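Local coordinates for protein putative branched-chain amino acid ABC transporter (Chromobacterium violaceum, PDB 4PYR) that probably regulates enzyme activity as an LppC-type lipoprotein with a periplasmic-binding-protein fold, and can bind glutathione, at residues G5-A10 / D46-R51; V60-G65 / Q263-R268; N87-E92 / P97-L102. One frame throughout, in Å; residues are numbered along the deposited sequence.

How the contacts relate
Three contacts illustrate how a parallel sheet is clothed by helices and loops. All reach the same five-stranded parallel sheet, and their centres lie about 15 to 16 Å apart. Contact 1 sets helix 48-57 against strand 2-8, and contact 2 sets helix 245-265 against the neighbouring strand 62-64. The two touch through backbone bonds of Gly5 with Val62 and Ile64. Contact 1 closes before contact 2 opens, and contact 3 is nested in the long loop that contact 2 closes. Contact 3 meets contact 2 where Leu264 packs on Tyr100. Only contact 3 holds glutathione-pocket residues, so the other two belong to the packing of the sheet.

Contact 1: residues G5-A10 / D46-R51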
ATOM      1  N   GLY A   5      16.712  -7.470  11.996  1.00 19.73           N
ATOM      2  CA  GLY A   5      16.111  -6.985  13.223  1.00 19.18           C
ATOM      3  C   GLY A   5      14.732  -6.524  12.869  1.00 19.92           C
ATOM      4  O   GLY A   5      14.557  -5.750  11.945  1.00 19.46           O
ATOM      5  N   VAL A   6      13.736  -7.072  13.565  1.00 17.38           N
ATOM      6  CA  VAL A   6      12.323  -6.738  13.319  1.00 17.68           C
ATOM      7  C   VAL A   6      11.888  -5.860  14.493  1.00 18.25           C
ATOM      8  O   VAL A   6      11.677  -6.352  15.581  1.00 19.92           O
ATOM      9  CB  VAL A   6      11.469  -7.998  13.204  1.00 18.72           C
ATOM     10  CG1 VAL A   6      10.053  -7.575  12.779  1.00 18.92           C
ATOM     11  CG2 VAL A   6      12.048  -8.985  12.210  1.00 20.43           C
ATOM     12  N   ILE A   7      11.855  -4.550  14.266  1.00 16.58           N
ATOM     13  CA  ILE A   7      11.714  -3.554  15.310  1.00 18.34           C
ATOM     14  C   ILE A   7      10.402  -2.823  15.081  1.00 20.65           C
ATOM     15  O   ILE A   7      10.295  -1.890  14.283  1.00 19.42           O
ATOM     16  CB  ILE A   7      12.917  -2.566  15.241  1.00 19.70           C
ATOM     17  CG1 ILE A   7      14.191  -3.398  15.365  1.00 21.06           C
ATOM     18  CG2 ILE A   7      12.831  -1.582  16.372  1.00 22.94           C
ATOM     19  CD1 ILE A   7      15.485  -2.632  15.388  1.00 24.05           C
ATOM     20  N   LEU A   8       9.386  -3.273  15.818  1.00 16.96           N
ATOM     21  CA  LEU A   8       8.010  -2.817  15.628  1.00 19.87           C
ATOM     22  C   LEU A   8       7.399  -2.536  16.994  1.00 20.24           C
ATOM     23  O   LEU A   8       7.882  -3.003  18.004  1.00 20.10           O
ATOM     24  CB  LEU A   8       7.204  -3.845  14.877  1.00 19.53           C
ATOM     25  CG  LEU A   8       7.682  -4.143  13.450  1.00 20.04           C
ATOM     26  CD1 LEU A   8       6.941  -5.313  12.819  1.00 21.64           C
ATOM     27  CD2 LEU A   8       7.596  -2.912  12.546  1.00 21.08           C
ATOM     28  N   PRO A   9       6.324  -1.724  17.024  1.00 22.01           N
ATOM     29  CA  PRO A   9       5.661  -1.404  18.290  1.00 22.77           C
ATOM     30  C   PRO A   9       5.128  -2.621  19.040  1.00 21.18           C
ATOM     31  O   PRO A   9       4.718  -3.583  18.393  1.00 20.14           O
ATOM     32  CB  PRO A   9       4.505  -0.484  17.854  1.00 24.07           C
ATOM     33  CG  PRO A   9       4.925   0.082  16.542  1.00 23.81           C
ATOM     34  CD  PRO A   9       5.745  -0.978  15.890  1.00 20.38           C
ATOM     35  N   ALA A  10       5.170  -2.554  20.371  1.00 23.06           N
ATOM     36  CA  ALA A  10       4.569  -3.565  21.229  1.00 25.41           C
ATOM     37  C   ALA A  10       3.037  -3.588  21.105  1.00 28.46           C
ATOM     38  O   ALA A  10       2.399  -2.654  20.637  1.00 26.21           O
ATOM     39  CB  ALA A  10       4.956  -3.316  22.677  1.00 26.29           C
ATOM     40  N   ASP A  46      10.276   6.816  21.886  1.00 41.56           N
ATOM     41  CA  ASP A  46      11.269   7.148  22.901  1.00 39.68           C
ATOM     42  C   ASP A  46      12.419   6.141  23.089  1.00 35.00           C
ATOM     43  O   ASP A  46      13.464   6.519  23.634  1.00 36.92           O
ATOM     44  CB  ASP A  46      10.535   7.318  24.257  1.00 41.77           C
ATOM     45  CG  ASP A  46      10.933   8.560  25.022  1.00 44.97           C
ATOM     46  OD1 ASP A  46      11.638   9.460  24.498  1.00 48.95           O
ATOM     47  OD2 ASP A  46      10.484   8.642  26.173  1.00 48.80           O
ATOM     48  N   ASN A  47      12.216   4.870  22.732  1.00 33.61           N
ATOM     49  CA  ASN A  47      13.286   3.859  22.845  1.00 34.97           C
ATOM     50  C   ASN A  47      13.768   3.256  21.525  1.00 34.50           C
ATOM     51  O   ASN A  47      14.600   2.348  21.538  1.00 33.72           O
ATOM     52  CB  ASN A  47      12.877   2.721  23.796  1.00 34.52           C
ATOM     53  CG  ASN A  47      11.759   1.859  23.252  1.00 29.39           C
ATOM     54  OD1 ASN A  47      11.378   1.899  22.068  1.00 31.57           O
ATOM     55  ND2 ASN A  47      11.238   1.042  24.127  1.00 35.19           N
ATOM     56  N   VAL A  48      13.227   3.739  20.405  1.00 34.85           N
ATOM     57  CA  VAL A  48      13.478   3.106  19.105  1.00 30.97           C
ATOM     58  C   VAL A  48      14.942   3.205  18.751  1.00 32.44           C
ATOM     59  O   VAL A  48      15.523   2.243  18.277  1.00 29.75           O
ATOM     60  CB  VAL A  48      12.580   3.668  18.001  1.00 30.89           C
ATOM     61  CG1 VAL A  48      13.008   5.067  17.599  1.00 35.29           C
ATOM     62  CG2 VAL A  48      12.596   2.748  16.795  1.00 29.83           C
ATOM     63  N   VAL A  49      15.572   4.344  19.041  1.00 28.90           N
ATOM     64  CA  VAL A  49      16.993   4.481  18.722  1.00 37.29           C
ATOM     65  C   VAL A  49      17.815   3.524  19.564  1.00 33.12           C
ATOM     66  O   VAL A  49      18.664   2.831  19.057  1.00 34.22           O
ATOM     67  CB  VAL A  49      17.526   5.914  18.949  1.00 29.48           C
ATOM     68  CG1 VAL A  49      19.047   5.938  18.915  1.00 45.57           C
ATOM     69  CG2 VAL A  49      16.953   6.873  17.918  1.00 39.72           C
ATOM     70  N   GLU A  50      17.563   3.503  20.867  1.00 33.92           N
ATOM     71  CA  GLU A  50      18.311   2.608  21.758  1.00 34.91           C
ATOM     72  C   GLU A  50      18.185   1.114  21.395  1.00 34.34           C
ATOM     73  O   GLU A  50      19.155   0.363  21.456  1.00 34.47           O
ATOM     74  CB  GLU A  50      17.828   2.825  23.190  1.00 38.34           C
ATOM     75  CG  GLU A  50      18.712   2.227  24.258  1.00 41.26           C
ATOM     76  CD  GLU A  50      18.294   2.704  25.631  1.00 46.12           C
ATOM     77  OE1 GLU A  50      17.188   3.307  25.724  1.00 45.71           O
ATOM     78  OE2 GLU A  50      19.057   2.499  26.612  1.00 48.34           O
ATOM     79  N   ARG A  51      16.985   0.687  21.029  1.00 29.89           N
ATOM     80  CA  ARG A  51      16.778  -0.722  20.730  1.00 29.97           C
ATOM     81  C   ARG A  51      17.262  -1.070  19.326  1.00 27.05           C
ATOM     82  O   ARG A  51      17.702  -2.187  19.091  1.00 28.48           O
ATOM     83  CB  ARG A  51      15.323  -1.103  20.969  1.00 32.45           C
ATOM     84  CG  ARG A  51      15.044  -0.986  22.451  1.00 33.58           C
ATOM     85  CD  ARG A  51      13.760  -1.619  22.872  1.00 34.58           C
ATOM     86  NE  ARG A  51      13.622  -1.503  24.310  1.00 35.34           N
ATOM     87  CZ  ARG A  51      12.581  -1.935  24.997  1.00 33.87           C
ATOM     88  NH1 ARG A  51      11.566  -2.502  24.355  1.00 32.10           N
ATOM     89  NH2 ARG A  51      12.553  -1.786  26.313  1.00 34.71           N
TER
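Arg51 N donates to Asn47 O at 3.0 Å, a backbone bond from the preceding 3-10 turn into helix 48-57; Arg51 O lies 4.3 Å from Ile7 CD1 of the strand. The isoleucine approaches with two branches. CD1 is carried outward by an extended chi2 of -177° and meets the backbone of Arg51, whereas CG2 comes against Val48 CG2 at 4.4 Å, methyl to methyl. Tyr52 and Ala55, further along the helix, also touch Ile7, and Val41 and Ala43 border it. This is a beta-alpha-beta crossover of a Rossmann-like parallel sheet: helix 48-57 links strand 36-42 to strand 62-64 and passes over strand 2-8, which lies between them. Neighbouring residues in the strand serve the other face, where Val6 and Leu8 pack on helix 16-33. The arginine side chain belongs to the margin of the contact. Its NH1 is hydrogen-bonded to the carbonyl O of Asp42, the last residue of strand 36-42, and Asn47 ND2 sits 3.3 Å above the guanidinium plane, over its centre, while Asn47 OD1 takes a hydrogen bond from Thr44 N.

Contact 2: residues V60-G65 / Q263-R268; sequences VNVVIG and QLAGSR
Val62 lies against Leu264 and Ala265 with all three of its side-chain carbons, and this is the tight part of the contact. Val62 CG1 and Ala265 CB stand 4.1 Å apart, and Val62 CB is equally near that same methyl, so the alanine rests against the flank of the valine and not on a single tip. The second branch turns along the helix: Val62 CG2 meets Leu264 CB at 4.2 Å, the two side chains crossing at about a right angle. A chi1 of 56° divides the work, placing CG1 between the backbone N and the carbonyl carbon and CG2 anti to the N. Ala261, one turn earlier in helix 245-265, and Ile4 of the adjacent strand also touch Val62, while Leu264 reaches on to Pro82.

Toward Asn61 the fit loosens. Asn61 OD1 comes no nearer than 4.3 Å to Ala265 CB, and the amide's polar partners lie elsewhere: OD1 accepts from Arg3 N, and ND2 is bonded to Lys1 O. Beyond Ala265 the chain is largely given to solvent and secures itself. Ser267 OG donates to Gln263 O at 3.1 Å, from 43° out of the carbonyl plane, and Gly266 N adds a weak bond to the same oxygen.

Val62 and Ile64 both face helix 245-265, whereas Val63 touches Tyr52 of helix 48-57, so the strand is sandwiched between helices. Such a layered parallel sheet, with a helix from late in the chain returning to pack on the N-terminal lobe, is consistent with the type I periplasmic-binding-protein fold.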
ATOM      1  N   VAL A  60      22.654  -7.709  13.864  1.00 29.02           N
ATOM      2  CA  VAL A  60      21.665  -7.429  12.830  1.00 28.47           C
ATOM      3  C   VAL A  60      22.315  -6.699  11.638  1.00 28.71           C
ATOM      4  O   VAL A  60      23.092  -5.741  11.827  1.00 28.71           O
ATOM      5  CB  VAL A  60      20.493  -6.645  13.463  1.00 29.42           C
ATOM      6  CG1 VAL A  60      19.620  -5.943  12.448  1.00 32.63           C
ATOM      7  CG2 VAL A  60      19.701  -7.591  14.363  1.00 27.62           C
ATOM      8  N   ASN A  61      22.070  -7.173  10.421  1.00 24.77           N
ATOM      9  CA  ASN A  61      22.583  -6.473   9.237  1.00 29.43           C
ATOM     10  C   ASN A  61      21.545  -5.852   8.306  1.00 23.71           C
ATOM     11  O   ASN A  61      21.920  -5.266   7.293  1.00 30.15           O
ATOM     12  CB  ASN A  61      23.582  -7.348   8.485  1.00 35.06           C
ATOM     13  CG  ASN A  61      23.093  -8.761   8.285  1.00 30.24           C
ATOM     14  OD1 ASN A  61      21.913  -8.993   8.217  1.00 33.20           O
ATOM     15  ND2 ASN A  61      24.007  -9.708   8.202  1.00 42.17           N
ATOM     16  N   VAL A  62      20.250  -5.967   8.661  1.00 23.60           N
ATOM     17  CA  VAL A  62      19.200  -5.194   8.014  1.00 21.00           C
ATOM     18  C   VAL A  62      18.047  -5.134   9.028  1.00 20.68           C
ATOM     19  O   VAL A  62      17.971  -5.974   9.904  1.00 20.10           O
ATOM     20  CB  VAL A  62      18.741  -5.919   6.729  1.00 22.08           C
ATOM     21  CG1 VAL A  62      18.293  -7.338   7.054  1.00 22.73           C
ATOM     22  CG2 VAL A  62      17.716  -5.140   5.925  1.00 22.17           C
ATOM     23  N   VAL A  63      17.249  -4.092   8.930  1.00 17.88           N
ATOM     24  CA  VAL A  63      16.135  -3.879   9.850  1.00 18.90           C
ATOM     25  C   VAL A  63      14.839  -3.673   9.100  1.00 18.11           C
ATOM     26  O   VAL A  63      14.820  -3.059   8.044  1.00 18.35           O
ATOM     27  CB  VAL A  63      16.446  -2.680  10.781  1.00 19.31           C
ATOM     28  CG1 VAL A  63      15.196  -2.169  11.478  1.00 20.07           C
ATOM     29  CG2 VAL A  63      17.489  -3.075  11.816  1.00 20.58           C
ATOM     30  N   ILE A  64      13.774  -4.303   9.631  1.00 17.69           N
ATOM     31  CA  ILE A  64      12.394  -4.022   9.231  1.00 15.65           C
ATOM     32  C   ILE A  64      11.790  -3.207  10.359  1.00 16.55           C
ATOM     33  O   ILE A  64      11.860  -3.609  11.523  1.00 17.02           O
ATOM     34  CB  ILE A  64      11.585  -5.315   9.048  1.00 15.32           C
ATOM     35  CG1 ILE A  64      12.140  -6.048   7.820  1.00 15.19           C
ATOM     36  CG2 ILE A  64      10.083  -4.993   8.894  1.00 17.26           C
ATOM     37  CD1 ILE A  64      11.642  -7.486   7.734  1.00 15.13           C
ATOM     38  N   GLY A  65      11.241  -2.047   9.997  1.00 16.90           N
ATOM     39  CA  GLY A  65      10.750  -1.106  10.972  1.00 18.31           C
ATOM     40  C   GLY A  65      11.549   0.171  10.903  1.00 19.48           C
ATOM     41  O   GLY A  65      12.577   0.225  10.242  1.00 22.28           O
ATOM     42  N   GLN A 263      17.061  -8.926   0.383  1.00 21.65           N
ATOM     43  CA  GLN A 263      17.765  -8.351  -0.756  1.00 23.97           C
ATOM     44  C   GLN A 263      18.645  -7.154  -0.372  1.00 22.77           C
ATOM     45  O   GLN A 263      19.786  -6.993  -0.927  1.00 31.79           O
ATOM     46  CB  GLN A 263      16.774  -8.027  -1.862  1.00 26.85           C
ATOM     47  CG  GLN A 263      15.917  -9.237  -2.262  1.00 29.73           C
ATOM     48  CD  GLN A 263      16.716 -10.439  -2.717  1.00 35.18           C
ATOM     49  OE1 GLN A 263      16.473 -11.606  -2.308  1.00 37.67           O
ATOM     50  NE2 GLN A 263      17.687 -10.169  -3.574  1.00 42.94           N
ATOM     51  N   LEU A 264      18.108  -6.327   0.549  1.00 25.66           N
ATOM     52  CA  LEU A 264      18.809  -5.107   0.995  1.00 25.51           C
ATOM     53  C   LEU A 264      20.066  -5.428   1.780  1.00 24.87           C
ATOM     54  O   LEU A 264      21.022  -4.608   1.828  1.00 30.40           O
ATOM     55  CB  LEU A 264      17.889  -4.250   1.851  1.00 21.10           C
ATOM     56  CG  LEU A 264      16.844  -3.477   1.037  1.00 23.36           C
ATOM     57  CD1 LEU A 264      15.729  -2.917   1.913  1.00 22.92           C
ATOM     58  CD2 LEU A 264      17.502  -2.357   0.232  1.00 24.43           C
ATOM     59  N   ALA A 265      20.099  -6.596   2.390  1.00 24.71           N
ATOM     60  CA  ALA A 265      21.279  -7.035   3.114  1.00 28.32           C
ATOM     61  C   ALA A 265      22.367  -7.484   2.151  1.00 36.10           C
ATOM     62  O   ALA A 265      23.537  -7.414   2.485  1.00 33.34           O
ATOM     63  CB  ALA A 265      20.940  -8.151   4.078  1.00 30.30           C
ATOM     64  N   GLY A 266      21.948  -7.974   0.973  1.00 30.60           N
ATOM     65  CA  GLY A 266      22.776  -8.540  -0.015  1.00 23.32           C
ATOM     66  C   GLY A 266      23.196  -7.637  -1.198  1.00 28.56           C
ATOM     67  O   GLY A 266      23.836  -8.101  -2.152  1.00 35.29           O
ATOM     68  N   SER A 267      22.781  -6.358  -1.137  1.00 37.97           N
ATOM     69  CA  SER A 267      22.999  -5.364  -2.238  1.00 39.42           C
ATOM     70  C   SER A 267      23.897  -4.209  -1.790  1.00 42.30           C
ATOM     71  O   SER A 267      23.988  -3.927  -0.597  1.00 47.85           O
ATOM     72  CB  SER A 267      21.649  -4.774  -2.676  1.00 34.14           C
ATOM     73  OG  SER A 267      20.891  -5.667  -3.475  1.00 44.06           O
ATOM     74  N   ARG A 268      24.554  -3.532  -2.740  1.00 48.13           N
ATOM     75  CA  ARG A 268      25.247  -2.256  -2.454  1.00 41.76           C
ATOM     76  C   ARG A 268      24.240  -1.115  -2.064  1.00 39.84           C
ATOM     77  O   ARG A 268      24.525  -0.316  -1.166  1.00 44.40           O
ATOM     78  CB  ARG A 268      26.132  -1.850  -3.642  1.00 50.62           C
ATOM     79  CG  ARG A 268      27.225  -2.869  -3.959  1.00 62.72           C
ATOM     80  CD  ARG A 268      28.076  -3.240  -2.738  1.00 50.31           C
ATOM     81  NE  ARG A 268      29.229  -4.087  -3.065  1.00 57.68           N
ATOM     82  CZ  ARG A 268      30.178  -4.470  -2.199  1.00 58.44           C
ATOM     83  NH1 ARG A 268      30.124  -4.093  -0.916  1.00 70.38           N
ATOM     84  NH2 ARG A 268      31.186  -5.237  -2.611  1.00 67.27           N
TER

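Contact 3: residues N87-E92 / P97-L102. With GSH (glutathione), chain B.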
ATOM      1  N   ASN A  87       6.526   3.044   6.989  1.00 23.61           N
ATOM      2  CA  ASN A  87       5.742   4.249   6.773  1.00 24.20           C
ATOM      3  C   ASN A  87       6.611   5.187   5.955  1.00 27.75           C
ATOM      4  O   ASN A  87       7.784   4.911   5.757  1.00 27.77           O
ATOM      5  CB  ASN A  87       5.283   4.874   8.111  1.00 26.98           C
ATOM      6  CG  ASN A  87       4.199   5.906   7.900  1.00 30.93           C
ATOM      7  OD1 ASN A  87       4.436   7.023   7.391  1.00 35.98           O
ATOM      8  ND2 ASN A  87       3.002   5.523   8.222  1.00 35.22           N
ATOM      9  N   SER A  88       6.031   6.288   5.470  1.00 37.25           N
ATOM     10  CA  SER A  88       6.793   7.299   4.745  1.00 38.39           C
ATOM     11  C   SER A  88       7.839   7.840   5.649  1.00 39.56           C
ATOM     12  O   SER A  88       7.598   8.002   6.847  1.00 44.33           O
ATOM     13  CB  SER A  88       5.891   8.445   4.335  1.00 39.40           C
ATOM     14  OG  SER A  88       4.854   7.963   3.507  1.00 40.30           O
ATOM     15  N   VAL A  89       9.015   8.115   5.104  1.00 43.09           N
ATOM     16  CA  VAL A  89       9.930   8.974   5.816  1.00 42.53           C
ATOM     17  C   VAL A  89       9.349  10.370   5.590  1.00 47.38           C
ATOM     18  O   VAL A  89       9.271  10.822   4.445  1.00 49.53           O
ATOM     19  CB  VAL A  89      11.424   8.802   5.384  1.00 37.49           C
ATOM     20  CG1 VAL A  89      11.770   7.319   5.319  1.00 44.12           C
ATOM     21  CG2 VAL A  89      11.794   9.571   4.097  1.00 37.59           C
ATOM     22  N   GLY A  90       8.872  11.021   6.657  1.00 45.64           N
ATOM     23  CA  GLY A  90       8.274  12.360   6.528  1.00 52.61           C
ATOM     24  C   GLY A  90       9.306  13.347   6.019  1.00 54.59           C
ATOM     25  O   GLY A  90      10.501  12.996   5.903  1.00 51.59           O
ATOM     26  N   ARG A  91       8.848  14.566   5.702  1.00 58.74           N
ATOM     27  CA  ARG A  91       9.745  15.640   5.284  1.00 61.40           C
ATOM     28  C   ARG A  91      10.801  15.943   6.364  1.00 61.98           C
ATOM     29  O   ARG A  91      11.947  16.268   6.033  1.00 66.03           O
ATOM     30  CB  ARG A  91       8.975  16.950   4.974  1.00 65.29           C
ATOM     31  CG  ARG A  91       7.954  16.905   3.834  1.00 73.74           C
ATOM     32  CD  ARG A  91       7.426  18.308   3.501  1.00 75.13           C
ATOM     33  NE  ARG A  91       6.065  18.276   2.953  1.00 70.40           N
ATOM     34  CZ  ARG A  91       5.352  19.351   2.610  1.00 78.82           C
ATOM     35  NH1 ARG A  91       5.854  20.572   2.725  1.00 86.40           N
ATOM     36  NH2 ARG A  91       4.120  19.196   2.127  1.00 83.78           N
ATOM     37  N   GLU A  92      10.414  15.869   7.645  1.00 62.64           N
ATOM     38  CA  GLU A  92      11.325  16.220   8.756  1.00 63.22           C
ATOM     39  C   GLU A  92      12.400  15.154   9.017  1.00 55.96           C
ATOM     40  O   GLU A  92      13.430  15.445   9.634  1.00 55.32           O
ATOM     41  CB  GLU A  92      10.560  16.483  10.067  1.00 67.87           C
ATOM     42  CG  GLU A  92      11.505  16.710  11.253  1.00 64.41           C
ATOM     43  CD  GLU A  92      10.831  17.073  12.561  1.00 75.94           C
ATOM     44  OE1 GLU A  92       9.637  16.748  12.751  1.00 77.49           O
ATOM     45  OE2 GLU A  92      11.526  17.672  13.413  1.00 74.87           O
ATOM     46  N   PRO A  97      20.913   7.490   3.306  1.00 36.05           N
ATOM     47  CA  PRO A  97      20.768   6.661   2.116  1.00 33.93           C
ATOM     48  C   PRO A  97      20.541   5.200   2.378  1.00 31.87           C
ATOM     49  O   PRO A  97      20.218   4.460   1.439  1.00 35.06           O
ATOM     50  CB  PRO A  97      22.109   6.881   1.367  1.00 41.43           C
ATOM     51  CG  PRO A  97      23.058   7.236   2.442  1.00 39.90           C
ATOM     52  CD  PRO A  97      22.255   8.125   3.344  1.00 39.70           C
ATOM     53  N   LYS A  98      20.657   4.786   3.645  1.00 29.19           N
ATOM     54  CA  LYS A  98      20.362   3.429   4.053  1.00 30.26           C
ATOM     55  C   LYS A  98      18.950   3.279   4.582  1.00 26.39           C
ATOM     56  O   LYS A  98      18.595   2.186   4.948  1.00 27.47           O
ATOM     57  CB  LYS A  98      21.316   2.981   5.147  1.00 31.43           C
ATOM     58  CG  LYS A  98      22.750   2.885   4.683  1.00 35.23           C
ATOM     59  CD  LYS A  98      23.576   2.345   5.845  1.00 38.25           C
ATOM     60  CE  LYS A  98      24.389   1.129   5.438  1.00 41.71           C
ATOM     61  NZ  LYS A  98      25.735   1.574   5.025  1.00 47.99           N
ATOM     62  N   LEU A  99      18.196   4.372   4.622  1.00 29.55           N
ATOM     63  CA  LEU A  99      16.811   4.344   5.080  1.00 26.70           C
ATOM     64  C   LEU A  99      15.843   4.345   3.914  1.00 23.58           C
ATOM     65  O   LEU A  99      15.804   5.255   3.127  1.00 27.82           O
ATOM     66  CB  LEU A  99      16.536   5.540   6.006  1.00 28.94           C
ATOM     67  CG  LEU A  99      15.132   5.612   6.618  1.00 29.53           C
ATOM     68  CD1 LEU A  99      14.797   4.300   7.336  1.00 30.77           C
ATOM     69  CD2 LEU A  99      14.948   6.825   7.529  1.00 31.67           C
ATOM     70  N   TYR A 100      14.986   3.279   3.895  1.00 25.16           N
ATOM     71  CA  TYR A 100      14.068   3.030   2.791  1.00 24.26           C
ATOM     72  C   TYR A 100      12.664   2.888   3.399  1.00 21.94           C
ATOM     73  O   TYR A 100      12.521   2.779   4.610  1.00 21.67           O
ATOM     74  CB  TYR A 100      14.419   1.697   2.074  1.00 24.26           C
ATOM     75  CG  TYR A 100      15.834   1.667   1.502  1.00 26.25           C
ATOM     76  CD1 TYR A 100      16.064   2.075   0.214  1.00 26.67           C
ATOM     77  CD2 TYR A 100      16.900   1.184   2.257  1.00 24.53           C
ATOM     78  CE1 TYR A 100      17.367   2.094  -0.317  1.00 31.75           C
ATOM     79  CE2 TYR A 100      18.198   1.172   1.737  1.00 29.98           C
ATOM     80  CZ  TYR A 100      18.415   1.615   0.459  1.00 27.68           C
ATOM     81  OH  TYR A 100      19.702   1.598  -0.070  1.00 34.13           O
ATOM     82  N   SER A 101      11.654   2.922   2.541  1.00 22.98           N
ATOM     83  CA  SER A 101      10.255   2.775   2.996  1.00 24.90           C
ATOM     84  C   SER A 101       9.541   1.763   2.117  1.00 22.79           C
ATOM     85  O   SER A 101       9.729   1.752   0.922  1.00 22.25           O
ATOM     86  CB  SER A 101       9.500   4.122   2.909  1.00 28.54           C
ATOM     87  OG  SER A 101       8.110   3.957   3.193  1.00 37.14           O
ATOM     88  N   LEU A 102       8.692   0.937   2.736  1.00 20.95           N
ATOM     89  CA  LEU A 102       7.654   0.176   2.021  1.00 21.80           C
ATOM     90  C   LEU A 102       6.370   0.406   2.797  1.00 20.26           C
ATOM     91  O   LEU A 102       6.349   0.165   3.968  1.00 21.26           O
ATOM     92  CB  LEU A 102       7.947  -1.316   2.005  1.00 21.02           C
ATOM     93  CG  LEU A 102       6.861  -2.202   1.357  1.00 21.12           C
ATOM     94  CD1 LEU A 102       6.646  -1.905  -0.125  1.00 22.78           C
ATOM     95  CD2 LEU A 102       7.178  -3.666   1.522  1.00 21.49           C
TER
HETATM   96  N1  GSH B 401       1.775  11.619   3.929  1.00 38.10           N
HETATM   97  CA1 GSH B 401       0.376  11.372   4.207  1.00 37.78           C
HETATM   98  C1  GSH B 401      -0.481  12.593   3.942  1.00 36.28           C
HETATM   99  O11 GSH B 401      -0.462  13.159   2.815  1.00 39.60           O
HETATM  100  O12 GSH B 401      -1.241  12.994   4.857  1.00 45.47           O
HETATM  101  CB1 GSH B 401       0.192  10.908   5.657  1.00 36.77           C
HETATM  102  CG1 GSH B 401       1.013   9.671   6.018  1.00 35.67           C
HETATM  103  CD1 GSH B 401       0.565   8.482   5.224  1.00 36.57           C
HETATM  104  OE1 GSH B 401      -0.242   8.639   4.319  1.00 34.84           O
HETATM  105  N2  GSH B 401       1.109   7.307   5.610  1.00 39.56           N
HETATM  106  CA2 GSH B 401       0.837   5.995   5.007  1.00 40.65           C
HETATM  107  C2  GSH B 401       0.011   5.174   5.951  1.00 44.59           C
HETATM  108  O2  GSH B 401      -0.732   5.923   6.595  1.00 47.15           O
HETATM  109  CB2 GSH B 401       2.149   5.315   4.664  1.00 43.88           C
HETATM  110  SG2 GSH B 401       3.429   6.536   4.424  1.00 47.24           S
HETATM  111  N3  GSH B 401       0.042   3.799   6.116  1.00 38.98           N
HETATM  112  CA3 GSH B 401       0.721   2.713   5.346  1.00 40.09           C
HETATM  113  C3  GSH B 401       1.458   1.643   6.157  1.00 42.73           C
HETATM  114  O31 GSH B 401       1.546   0.450   5.721  1.00 36.61           O
HETATM  115  O32 GSH B 401       1.962   1.968   7.250  1.00 36.41           O
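The loop 87-92, which follows strand 83-85, runs beside strand 99-101 and comes closest at Ser88 and Ser101, whose CA atoms lie 6.0 Å apart. One hydrogen bond joins the two segments: Ser101 OG donates to Asn87 O at 2.8 Å. The hydroxyl stands above the carbonyl group, 66° out of its plane and with a C=O...donor angle of 110°, so it does not use a lone-pair direction. With chi1 at 173°, Ser101 OG is anti to its own N and swings across to the loop, fixing the carbonyl of a pocket residue.

Further along the loop, at Val89, the contact turns apolar. Val89 CG1 meets Leu99 CD2 at 3.9 Å and Leu99 CG at 4.0 Å, the two side chains sliding past each other in opposite directions. Asn87 and Ser88, whose first side-chain bonds point away from the strand, belong to the glutathione pocket. The modelled approach of Ser88 to the ligand sulfur is too short and remains doubtful, whereas Arg137 NH2 is hydrogen-bonded to glutathione.

Ile72 of helix 69-75 also touches Val89, and Ala76, just after that helix, touches Leu99. On the other face Tyr100 and Leu102 pack on helix 245-265, while the strand backbone pairs with Thr83 and Ala85 on one side and, through Ser101, with Arg288 and Phe290 near the start of strand 290-298.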